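PDB 3ZS6: periplasmic oligopeptide-binding protein from Burkholderia pseudomallei, which probably binds oligopeptides in the periplasm and hands them to an ABC transporter for uptake, and is here seen with a peptide bound. Local coordinates for residues A[261-267]-A[399-405]; A[353-357]-A[384-390]. All blocks are in the same frame, centred on the assembly; numbering follows the deposited sequence. Where two conformers were deposited one is given.

Contact 1: residues A[261-267]-A[399-405]; sequences TYYYYLK and VQIARDG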
ATOM      1  N   THR A 261       5.202  -5.466   3.874  1.00 13.20           N
ATOM      2  CA  THR A 261       5.110  -6.774   4.522  1.00 10.91           C
ATOM      3  C   THR A 261       4.125  -7.689   3.798  1.00 10.25           C
ATOM      4  O   THR A 261       2.997  -7.292   3.496  1.00 15.82           O
ATOM      5  CB  THR A 261       4.666  -6.620   6.002  1.00 21.09           C
ATOM      6  OG1 THR A 261       5.572  -5.746   6.685  1.00 14.55           O
ATOM      7  CG2 THR A 261       4.630  -7.977   6.723  1.00 16.10           C
ATOM      8  N   TYR A 262       4.564  -8.914   3.531  1.00  7.86           N
ATOM      9  CA  TYR A 262       3.751  -9.936   2.892  1.00 11.37           C
ATOM     10  C   TYR A 262       3.167 -10.791   4.017  1.00 17.32           C
ATOM     11  O   TYR A 262       3.896 -11.262   4.898  1.00 16.21           O
ATOM     12  CB  TYR A 262       4.644 -10.782   1.977  1.00 13.70           C
ATOM     13  CG  TYR A 262       3.963 -11.780   1.052  1.00  8.04           C
ATOM     14  CD1 TYR A 262       3.307 -12.900   1.553  1.00 13.75           C
ATOM     15  CD2 TYR A 262       4.035 -11.632  -0.329  1.00 10.26           C
ATOM     16  CE1 TYR A 262       2.709 -13.826   0.701  1.00 12.87           C
ATOM     17  CE2 TYR A 262       3.448 -12.555  -1.186  1.00 10.70           C
ATOM     18  CZ  TYR A 262       2.788 -13.651  -0.667  1.00 12.10           C
ATOM     19  OH  TYR A 262       2.202 -14.573  -1.518  1.00 12.63           O
ATOM     20  N   TYR A 263       1.854 -10.969   4.008  1.00 11.68           N
ATOM     21  CA  TYR A 263       1.201 -11.670   5.107  1.00 12.65           C
ATOM     22  C   TYR A 263      -0.127 -12.295   4.704  1.00 16.17           C
ATOM     23  O   TYR A 263      -0.738 -11.918   3.689  1.00 11.97           O
ATOM     24  CB  TYR A 263       0.995 -10.731   6.299  1.00 12.60           C
ATOM     25  CG  TYR A 263      -0.081  -9.677   6.102  1.00 13.95           C
ATOM     26  CD1 TYR A 263      -1.401  -9.928   6.461  1.00 10.32           C
ATOM     27  CD2 TYR A 263       0.229  -8.422   5.565  1.00 18.40           C
ATOM     28  CE1 TYR A 263      -2.392  -8.959   6.293  1.00 10.77           C
ATOM     29  CE2 TYR A 263      -0.756  -7.437   5.398  1.00 12.22           C
ATOM     30  CZ  TYR A 263      -2.062  -7.718   5.764  1.00 16.69           C
ATOM     31  OH  TYR A 263      -3.043  -6.768   5.605  1.00 20.40           O
ATOM     32  N   TYR A 264      -0.569 -13.260   5.506  1.00  9.94           N
ATOM     33  CA  TYR A 264      -1.857 -13.885   5.270  1.00 10.89           C
ATOM     34  C   TYR A 264      -2.926 -13.286   6.176  1.00 14.73           C
ATOM     35  O   TYR A 264      -2.810 -13.263   7.406  1.00 11.17           O
ATOM     36  CB  TYR A 264      -1.785 -15.406   5.445  1.00 15.29           C
ATOM     37  CG  TYR A 264      -1.265 -16.152   4.230  1.00 13.17           C
ATOM     38  CD1 TYR A 264      -1.133 -15.526   3.000  1.00 16.47           C
ATOM     39  CD2 TYR A 264      -0.914 -17.489   4.318  1.00 16.65           C
ATOM     40  CE1 TYR A 264      -0.659 -16.222   1.886  1.00 20.47           C
ATOM     41  CE2 TYR A 264      -0.450 -18.190   3.217  1.00 18.90           C
ATOM     42  CZ  TYR A 264      -0.318 -17.554   2.000  1.00 22.43           C
ATOM     43  OH  TYR A 264       0.151 -18.268   0.905  1.00 17.02           O
ATOM     44  N   TYR A 265      -3.959 -12.781   5.530  1.00 11.72           N
ATOM     45  CA  TYR A 265      -5.157 -12.312   6.187  1.00  8.28           C
ATOM     46  C   TYR A 265      -5.830 -13.513   6.823  1.00 12.67           C
ATOM     47  O   TYR A 265      -5.812 -14.609   6.259  1.00 10.20           O
ATOM     48  CB  TYR A 265      -6.030 -11.704   5.096  1.00  7.25           C
ATOM     49  CG  TYR A 265      -7.514 -11.543   5.308  1.00 11.77           C
ATOM     50  CD1 TYR A 265      -8.361 -12.646   5.367  1.00 15.21           C
ATOM     51  CD2 TYR A 265      -8.082 -10.276   5.330  1.00 10.78           C
ATOM     52  CE1 TYR A 265      -9.731 -12.486   5.501  1.00 13.78           C
ATOM     53  CE2 TYR A 265      -9.439 -10.104   5.467  1.00  9.26           C
ATOM     54  CZ  TYR A 265     -10.261 -11.208   5.550  1.00 18.08           C
ATOM     55  OH  TYR A 265     -11.612 -11.022   5.675  1.00 19.60           O
ATOM     56  N   LEU A 266      -6.369 -13.308   8.021  1.00  9.41           N
ATOM     57  CA  LEU A 266      -7.210 -14.305   8.685  0.99 11.68           C
ATOM     58  C   LEU A 266      -8.526 -13.642   9.077  1.00 13.12           C
ATOM     59  O   LEU A 266      -8.530 -12.568   9.686  1.00 19.72           O
ATOM     60  CB  LEU A 266      -6.539 -14.847   9.952  0.99  9.50           C
ATOM     61  CG  LEU A 266      -5.197 -15.575   9.849  0.99 13.07           C
ATOM     62  CD1 LEU A 266      -4.726 -15.976  11.254  0.99 14.76           C
ATOM     63  CD2 LEU A 266      -5.276 -16.810   8.940  0.99 10.80           C
ATOM     64  N   LYS A 267      -9.639 -14.278   8.729  1.00 14.91           N
ATOM     65  CA  LYS A 267     -10.956 -13.753   9.072  1.00 13.02           C
ATOM     66  C   LYS A 267     -11.184 -13.915  10.564  1.00 16.09           C
ATOM     67  O   LYS A 267     -11.483 -15.015  11.032  1.00 16.49           O
ATOM     68  CB  LYS A 267     -12.033 -14.517   8.306  1.00 14.94           C
ATOM     69  CG  LYS A 267     -13.456 -14.045   8.567  1.00 16.00           C
ATOM     70  CD  LYS A 267     -14.436 -14.966   7.860  1.00 25.35           C
ATOM     71  CE  LYS A 267     -15.876 -14.655   8.209  1.00 27.18           C
ATOM     72  NZ  LYS A 267     -16.794 -15.676   7.626  1.00 31.05           N
ATOM     73  N   VAL A 399     -13.654 -14.441   2.562  1.00 18.89           N
ATOM     74  CA  VAL A 399     -12.547 -15.382   2.459  1.00 14.86           C
ATOM     75  C   VAL A 399     -12.061 -15.654   3.880  1.00 18.87           C
ATOM     76  O   VAL A 399     -12.232 -14.811   4.762  1.00 18.05           O
ATOM     77  CB  VAL A 399     -11.396 -14.803   1.593  1.00 15.21           C
ATOM     78  CG1 VAL A 399     -11.777 -14.818   0.107  1.00 11.37           C
ATOM     79  CG2 VAL A 399     -11.051 -13.381   2.034  1.00 14.57           C
ATOM     80  N   GLN A 400     -11.462 -16.821   4.100  1.00 17.50           N
ATOM     81  CA  GLN A 400     -11.058 -17.244   5.441  1.00 15.58           C
ATOM     82  C   GLN A 400      -9.579 -16.959   5.692  1.00 15.21           C
ATOM     83  O   GLN A 400      -9.214 -16.300   6.660  1.00 13.58           O
ATOM     84  CB  GLN A 400     -11.328 -18.740   5.626  1.00 18.75           C
ATOM     85  CG  GLN A 400     -12.794 -19.107   5.648  1.00 23.09           C
ATOM     86  CD  GLN A 400     -13.005 -20.591   5.859  1.00 26.49           C
ATOM     87  OE1 GLN A 400     -12.588 -21.410   5.033  1.00 22.75           O
ATOM     88  NE2 GLN A 400     -13.636 -20.950   6.978  1.00 20.20           N
ATOM     89  N   ILE A 401      -8.736 -17.491   4.818  1.00 13.75           N
ATOM     90  CA  ILE A 401      -7.316 -17.185   4.821  1.00 14.19           C
ATOM     91  C   ILE A 401      -7.038 -16.629   3.439  1.00 18.09           C
ATOM     92  O   ILE A 401      -7.484 -17.202   2.444  1.00 16.44           O
ATOM     93  CB  ILE A 401      -6.462 -18.446   5.038  1.00 13.95           C
ATOM     94  CG1 ILE A 401      -6.906 -19.183   6.309  1.00 18.19           C
ATOM     95  CG2 ILE A 401      -4.989 -18.083   5.086  1.00 11.39           C
ATOM     96  CD1 ILE A 401      -6.092 -20.437   6.623  1.00 20.50           C
ATOM     97  N   ALA A 402      -6.332 -15.506   3.368  1.00 15.35           N
ATOM     98  CA  ALA A 402      -6.142 -14.836   2.082  1.00 12.98           C
ATOM     99  C   ALA A 402      -4.755 -14.211   1.952  1.00 10.82           C
ATOM    100  O   ALA A 402      -4.196 -13.703   2.924  1.00 13.65           O
ATOM    101  CB  ALA A 402      -7.231 -13.785   1.860  1.00  7.36           C
ATOM    102  N   ARG A 403      -4.200 -14.281   0.746  1.00 12.60           N
ATOM    103  CA  ARG A 403      -2.950 -13.599   0.436  1.00  6.79           C
ATOM    104  C   ARG A 403      -3.173 -12.087   0.629  1.00 12.57           C
ATOM    105  O   ARG A 403      -4.161 -11.520   0.138  1.00  9.99           O
ATOM    106  CB  ARG A 403      -2.523 -13.912  -1.003  1.00  9.11           C
ATOM    107  CG  ARG A 403      -1.009 -13.779  -1.258  1.00 14.17           C
ATOM    108  CD  ARG A 403      -0.552 -12.324  -1.122  1.00 16.14           C
ATOM    109  NE  ARG A 403      -1.146 -11.489  -2.155  1.00 14.47           N
ATOM    110  CZ  ARG A 403      -0.965 -10.171  -2.266  1.00 20.98           C
ATOM    111  NH1 ARG A 403      -0.206  -9.518  -1.393  1.00 12.11           N
ATOM    112  NH2 ARG A 403      -1.547  -9.503  -3.258  1.00 14.48           N
ATOM    113  N   ASP A 404      -2.275 -11.446   1.368  1.00  7.92           N
ATOM    114  CA  ASP A 404      -2.367 -10.002   1.586  1.00  8.43           C
ATOM    115  C   ASP A 404      -0.955  -9.416   1.640  1.00 14.64           C
ATOM    116  O   ASP A 404       0.026 -10.140   1.486  1.00 11.60           O
ATOM    117  CB  ASP A 404      -3.129  -9.687   2.875  1.00 12.90           C
ATOM    118  CG  ASP A 404      -3.890  -8.354   2.809  1.00 20.53           C
ATOM    119  OD1 ASP A 404      -3.387  -7.389   2.193  1.00 18.31           O
ATOM    120  OD2 ASP A 404      -4.995  -8.272   3.380  1.00 18.52           O
ATOM    121  N   GLY A 405      -0.861  -8.110   1.863  1.00 11.28           N
ATOM    122  CA  GLY A 405       0.417  -7.419   1.863  1.00 17.14           C
ATOM    123  C   GLY A 405       0.187  -5.920   1.922  1.00 18.66           C
ATOM    124  O   GLY A 405      -0.747  -5.408   1.305  1.00 14.84           O
TER
HETATM  125  O   HOH W   1      -3.357  -5.147   3.575  1.00 16.45           O
HETATM  126  O   HOH W   2      -5.362  -7.375   6.331  1.00 25.54           O
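Tyr263 and Tyr265 pair with Asp404 and Ala402 as hydrogen-bonded pairs of two antiparallel strands, their short axes 4.5 Å apart at closest, and Lys267 N adds a last bond to Gln400 O just past the strand ends. Tyr263 and Asp404 share one face of the sheet and run side by side, ring and carboxylate planes only 16° apart. A chi1 of 72° sets Tyr263 CG between its backbone N and carbonyl carbon, and the ring lies against Asp404, whose CB sits over its face, 3.8 Å from the centroid, in a CH-pi contact. Two waters lie between Tyr263 OH and the carboxylate, water 2 at Asp404 OD2 and water 1 at OD1, though water 1 may serve other acceptors. Asp404 OD1 also takes Gly405 N on its anti lone pair at 2.6 Å, so with water 2 the carboxylate is held at both oxygens. Further along this face the Tyr265 ring touches Ala402 CB through CD1 and, with CE1, meets Val399 CG2 at 3.8 Å; its hydroxyl bonds to Arg394 O. On the other face Arg403 bends at chi2 and chi3, crossing Tyr262 at about a right angle, with CG 3.3 Å from Tyr262 OH, which bonds to His361. Arg403 NH1 forms a salt bridge to the bound peptide's backbone, and Gly405 bonds to that backbone too, so this end of the pair lines the peptide site. Strand 470-480 flanks strand 260-266 on its other edge, helix 359-376 packs on Tyr262 and Tyr264, and helix 387-395 meets Val399 and Ala402.

Contact 2: residues A[353-357]-A[384-390]; sequences LTYNT and NVEFKVL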
ATOM      1  N   LEU A 353      -8.017 -21.197   1.123  1.00 24.30           N
ATOM      2  CA  LEU A 353      -6.932 -20.214   1.027  1.00 20.74           C
ATOM      3  C   LEU A 353      -7.012 -19.487  -0.316  1.00 22.67           C
ATOM      4  O   LEU A 353      -6.735 -20.059  -1.375  1.00 20.03           O
ATOM      5  CB  LEU A 353      -5.566 -20.895   1.203  1.00 13.28           C
ATOM      6  CG  LEU A 353      -4.271 -20.110   0.945  1.00 20.52           C
ATOM      7  CD1 LEU A 353      -4.232 -18.810   1.724  1.00 27.44           C
ATOM      8  CD2 LEU A 353      -3.044 -20.971   1.283  1.00 19.27           C
ATOM      9  N   THR A 354      -7.408 -18.226  -0.274  1.00 14.00           N
ATOM     10  CA  THR A 354      -7.612 -17.474  -1.504  1.00 16.73           C
ATOM     11  C   THR A 354      -6.439 -16.533  -1.785  1.00 18.34           C
ATOM     12  O   THR A 354      -5.963 -15.845  -0.882  1.00 17.49           O
ATOM     13  CB  THR A 354      -8.919 -16.673  -1.433  1.00 15.98           C
ATOM     14  OG1 THR A 354      -9.993 -17.548  -1.061  1.00 19.85           O
ATOM     15  CG2 THR A 354      -9.227 -16.020  -2.774  1.00 13.08           C
ATOM     16  N   TYR A 355      -5.978 -16.503  -3.034  1.00 12.36           N
ATOM     17  CA  TYR A 355      -4.924 -15.569  -3.437  1.00  9.76           C
ATOM     18  C   TYR A 355      -5.220 -15.012  -4.824  1.00 15.47           C
ATOM     19  O   TYR A 355      -6.012 -15.586  -5.569  1.00 16.76           O
ATOM     20  CB  TYR A 355      -3.556 -16.255  -3.442  1.00  7.41           C
ATOM     21  CG  TYR A 355      -3.434 -17.333  -4.490  1.00 13.22           C
ATOM     22  CD1 TYR A 355      -3.830 -18.639  -4.223  1.00 13.18           C
ATOM     23  CD2 TYR A 355      -2.933 -17.049  -5.753  1.00 12.50           C
ATOM     24  CE1 TYR A 355      -3.726 -19.632  -5.183  1.00 15.86           C
ATOM     25  CE2 TYR A 355      -2.819 -18.042  -6.724  1.00 11.21           C
ATOM     26  CZ  TYR A 355      -3.219 -19.329  -6.432  1.00 20.21           C
ATOM     27  OH  TYR A 355      -3.120 -20.318  -7.392  1.00 23.49           O
ATOM     28  N   ASN A 356      -4.583 -13.898  -5.175  1.00 11.72           N
ATOM     29  CA  ASN A 356      -4.772 -13.333  -6.508  1.00 12.55           C
ATOM     30  C   ASN A 356      -3.841 -13.994  -7.504  1.00 16.10           C
ATOM     31  O   ASN A 356      -2.651 -14.160  -7.233  1.00 11.50           O
ATOM     32  CB  ASN A 356      -4.601 -11.805  -6.523  1.00 13.46           C
ATOM     33  CG  ASN A 356      -3.245 -11.366  -6.022  1.00 11.83           C
ATOM     34  OD1 ASN A 356      -2.911 -11.588  -4.859  1.00 13.74           O
ATOM     35  ND2 ASN A 356      -2.456 -10.739  -6.895  1.00  9.67           N
ATOM     36  N   THR A 357      -4.409 -14.392  -8.642  1.00 16.34           N
ATOM     37  CA  THR A 357      -3.697 -15.127  -9.683  1.00 15.00           C
ATOM     38  C   THR A 357      -2.320 -14.539  -9.970  1.00 14.65           C
ATOM     39  O   THR A 357      -2.202 -13.370 -10.352  1.00 16.24           O
ATOM     40  CB  THR A 357      -4.527 -15.153 -10.983  1.00 19.66           C
ATOM     41  OG1 THR A 357      -5.861 -15.600 -10.688  1.00 19.65           O
ATOM     42  CG2 THR A 357      -3.882 -16.077 -12.027  1.00 18.63           C
ATOM     43  N   ASN A 384      -7.865 -19.229  -6.600  1.00 18.00           N
ATOM     44  CA  ASN A 384      -7.252 -18.033  -7.164  1.00 19.45           C
ATOM     45  C   ASN A 384      -8.296 -17.121  -7.788  1.00 22.71           C
ATOM     46  O   ASN A 384      -9.194 -17.591  -8.478  1.00 17.70           O
ATOM     47  CB  ASN A 384      -6.159 -18.397  -8.179  1.00 16.84           C
ATOM     48  CG  ASN A 384      -6.715 -19.079  -9.433  1.00 23.60           C
ATOM     49  OD1 ASN A 384      -7.222 -20.199  -9.371  1.00 23.99           O
ATOM     50  ND2 ASN A 384      -6.609 -18.406 -10.571  1.00 20.27           N
ATOM     51  N   VAL A 385      -8.188 -15.822  -7.518  1.00 17.66           N
ATOM     52  CA  VAL A 385      -9.093 -14.833  -8.103  1.00 12.56           C
ATOM     53  C   VAL A 385      -8.330 -13.609  -8.587  1.00 14.94           C
ATOM     54  O   VAL A 385      -7.149 -13.426  -8.260  1.00 12.21           O
ATOM     55  CB  VAL A 385     -10.145 -14.342  -7.084  1.00  9.66           C
ATOM     56  CG1 VAL A 385     -11.007 -15.496  -6.594  1.00 13.72           C
ATOM     57  CG2 VAL A 385      -9.462 -13.627  -5.919  1.00  7.81           C
ATOM     58  N   GLU A 386      -9.014 -12.765  -9.358  1.00 16.92           N
ATOM     59  CA  GLU A 386      -8.471 -11.474  -9.758  1.00 14.57           C
ATOM     60  C   GLU A 386      -8.237 -10.601  -8.519  1.00 13.72           C
ATOM     61  O   GLU A 386      -9.000 -10.660  -7.548  1.00 12.91           O
ATOM     62  CB  GLU A 386      -9.429 -10.762 -10.723  1.00 15.03           C
ATOM     63  CG  GLU A 386      -8.982  -9.361 -11.084  1.00 36.27           C
ATOM     64  CD  GLU A 386      -9.893  -8.693 -12.105  1.00 46.89           C
ATOM     65  OE1 GLU A 386     -11.011  -9.205 -12.337  1.00 39.67           O
ATOM     66  OE2 GLU A 386      -9.480  -7.658 -12.678  1.00 47.61           O
ATOM     67  N   PHE A 387      -7.188  -9.785  -8.557  1.00  9.59           N
ATOM     68  CA  PHE A 387      -6.831  -8.960  -7.398  1.00 12.34           C
ATOM     69  C   PHE A 387      -7.955  -8.041  -6.910  1.00 14.80           C
ATOM     70  O   PHE A 387      -8.163  -7.909  -5.705  1.00 12.62           O
ATOM     71  CB  PHE A 387      -5.567  -8.140  -7.679  1.00 11.35           C
ATOM     72  CG  PHE A 387      -5.082  -7.356  -6.492  1.00 16.54           C
ATOM     73  CD1 PHE A 387      -4.660  -8.008  -5.336  1.00 17.86           C
ATOM     74  CD2 PHE A 387      -5.047  -5.969  -6.527  1.00 17.79           C
ATOM     75  CE1 PHE A 387      -4.203  -7.283  -4.231  1.00 16.36           C
ATOM     76  CE2 PHE A 387      -4.599  -5.238  -5.430  1.00 16.84           C
ATOM     77  CZ  PHE A 387      -4.177  -5.894  -4.281  1.00 14.99           C
ATOM     78  N   LYS A 388      -8.666  -7.395  -7.836  1.00 14.13           N
ATOM     79  CA  LYS A 388      -9.774  -6.507  -7.469  1.00 17.44           C
ATOM     80  C   LYS A 388     -10.836  -7.251  -6.678  1.00 14.65           C
ATOM     81  O   LYS A 388     -11.425  -6.710  -5.745  1.00 16.57           O
ATOM     82  CB  LYS A 388     -10.432  -5.900  -8.716  1.00 24.95           C
ATOM     83  CG  LYS A 388      -9.766  -4.639  -9.230  1.00 38.67           C
ATOM     84  CD  LYS A 388     -10.136  -4.382 -10.687  1.00 44.31           C
ATOM     85  CE  LYS A 388     -11.643  -4.399 -10.895  1.00 48.13           C
ATOM     86  NZ  LYS A 388     -12.004  -4.171 -12.330  1.00 51.30           N
ATOM     87  N   VAL A 389     -11.100  -8.486  -7.090  1.00 11.05           N
ATOM     88  CA  VAL A 389     -12.072  -9.332  -6.412  1.00 16.03           C
ATOM     89  C   VAL A 389     -11.550  -9.726  -5.032  1.00 15.98           C
ATOM     90  O   VAL A 389     -12.282  -9.698  -4.043  1.00 17.19           O
ATOM     91  CB  VAL A 389     -12.385 -10.591  -7.246  1.00 15.44           C
ATOM     92  CG1 VAL A 389     -13.109 -11.654  -6.399  1.00 11.64           C
ATOM     93  CG2 VAL A 389     -13.206 -10.212  -8.474  1.00 17.67           C
ATOM     94  N   LEU A 390     -10.277 -10.094  -4.971  1.00 10.55           N
ATOM     95  CA  LEU A 390      -9.668 -10.458  -3.697  1.00  7.79           C
ATOM     96  C   LEU A 390      -9.818  -9.307  -2.711  1.00 10.02           C
ATOM     97  O   LEU A 390     -10.217  -9.520  -1.570  1.00 13.60           O
ATOM     98  CB  LEU A 390      -8.187 -10.799  -3.880  1.00 12.02           C
ATOM     99  CG  LEU A 390      -7.467 -11.226  -2.591  1.00 15.55           C
ATOM    100  CD1 LEU A 390      -8.160 -12.446  -1.988  1.00 12.52           C
ATOM    101  CD2 LEU A 390      -5.998 -11.510  -2.867  1.00 14.90           C
TER
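Asn384 reaches across to two residues of 353-357 at once. Its CB lies over the face of the Tyr355 ring, 3.9 Å from the centroid, while ND2 gives a nearly straight bond (165°) to Thr357 OG1 at 2.9 Å, close to the amide plane. Behind these, the neighbouring parallel strands of the beta-alpha-beta unit formed by strand 350-356, helix 359-376 and strand 379-385 are joined by Val385 N to Tyr355 O and by Thr357 N to Val385 O. On the opposite face Asn356 lies alongside Phe387, its CG 3.7 Å from Phe387 CD1 and the amide and ring planes 61° apart. The Leu390 side chain crosses that of Asn356 at about a right angle, with CD2 3.7 Å from Asn356 OD1, and its CD1 meets Thr354 CG2 at 3.8 Å. Leu390 is presented by the first turn of helix 387-395, where its N bonds to Glu386 O, the N-cap residue. Farther out, Asn356 OD1 accepts a bond from Arg403 NH2, and Phe387 packs on both Arg403 and the backbone of the bound peptide. Asn356 is therefore a second-shell residue whose amide oxygen probably helps to position the guanidinium that pairs with the peptide.

Overall arrangement
From the N terminus, the first of these elements is strand 260-266, after more than 250 residues; the chain then runs through helices to strand 350-356, crosses over by helix 359-376 to the parallel strand 379-385, and turns into helix 387-395 before strand 401-407 returns beside 260-266. Contact 2 closes the short beta-alpha-beta loop of 26 residues; contact 1 closes the much longer one of 131 that encloses it. Their centres are about 11 Å apart. Strand 401-407 lies between 260-266 and 350-356, and probable backbone hydrogen bonds between Thr354 and both Ile401 and Arg403 fuse the contacts into one mixed sheet. Both contacts reach the bound peptide from this sheet and its adjoining helix.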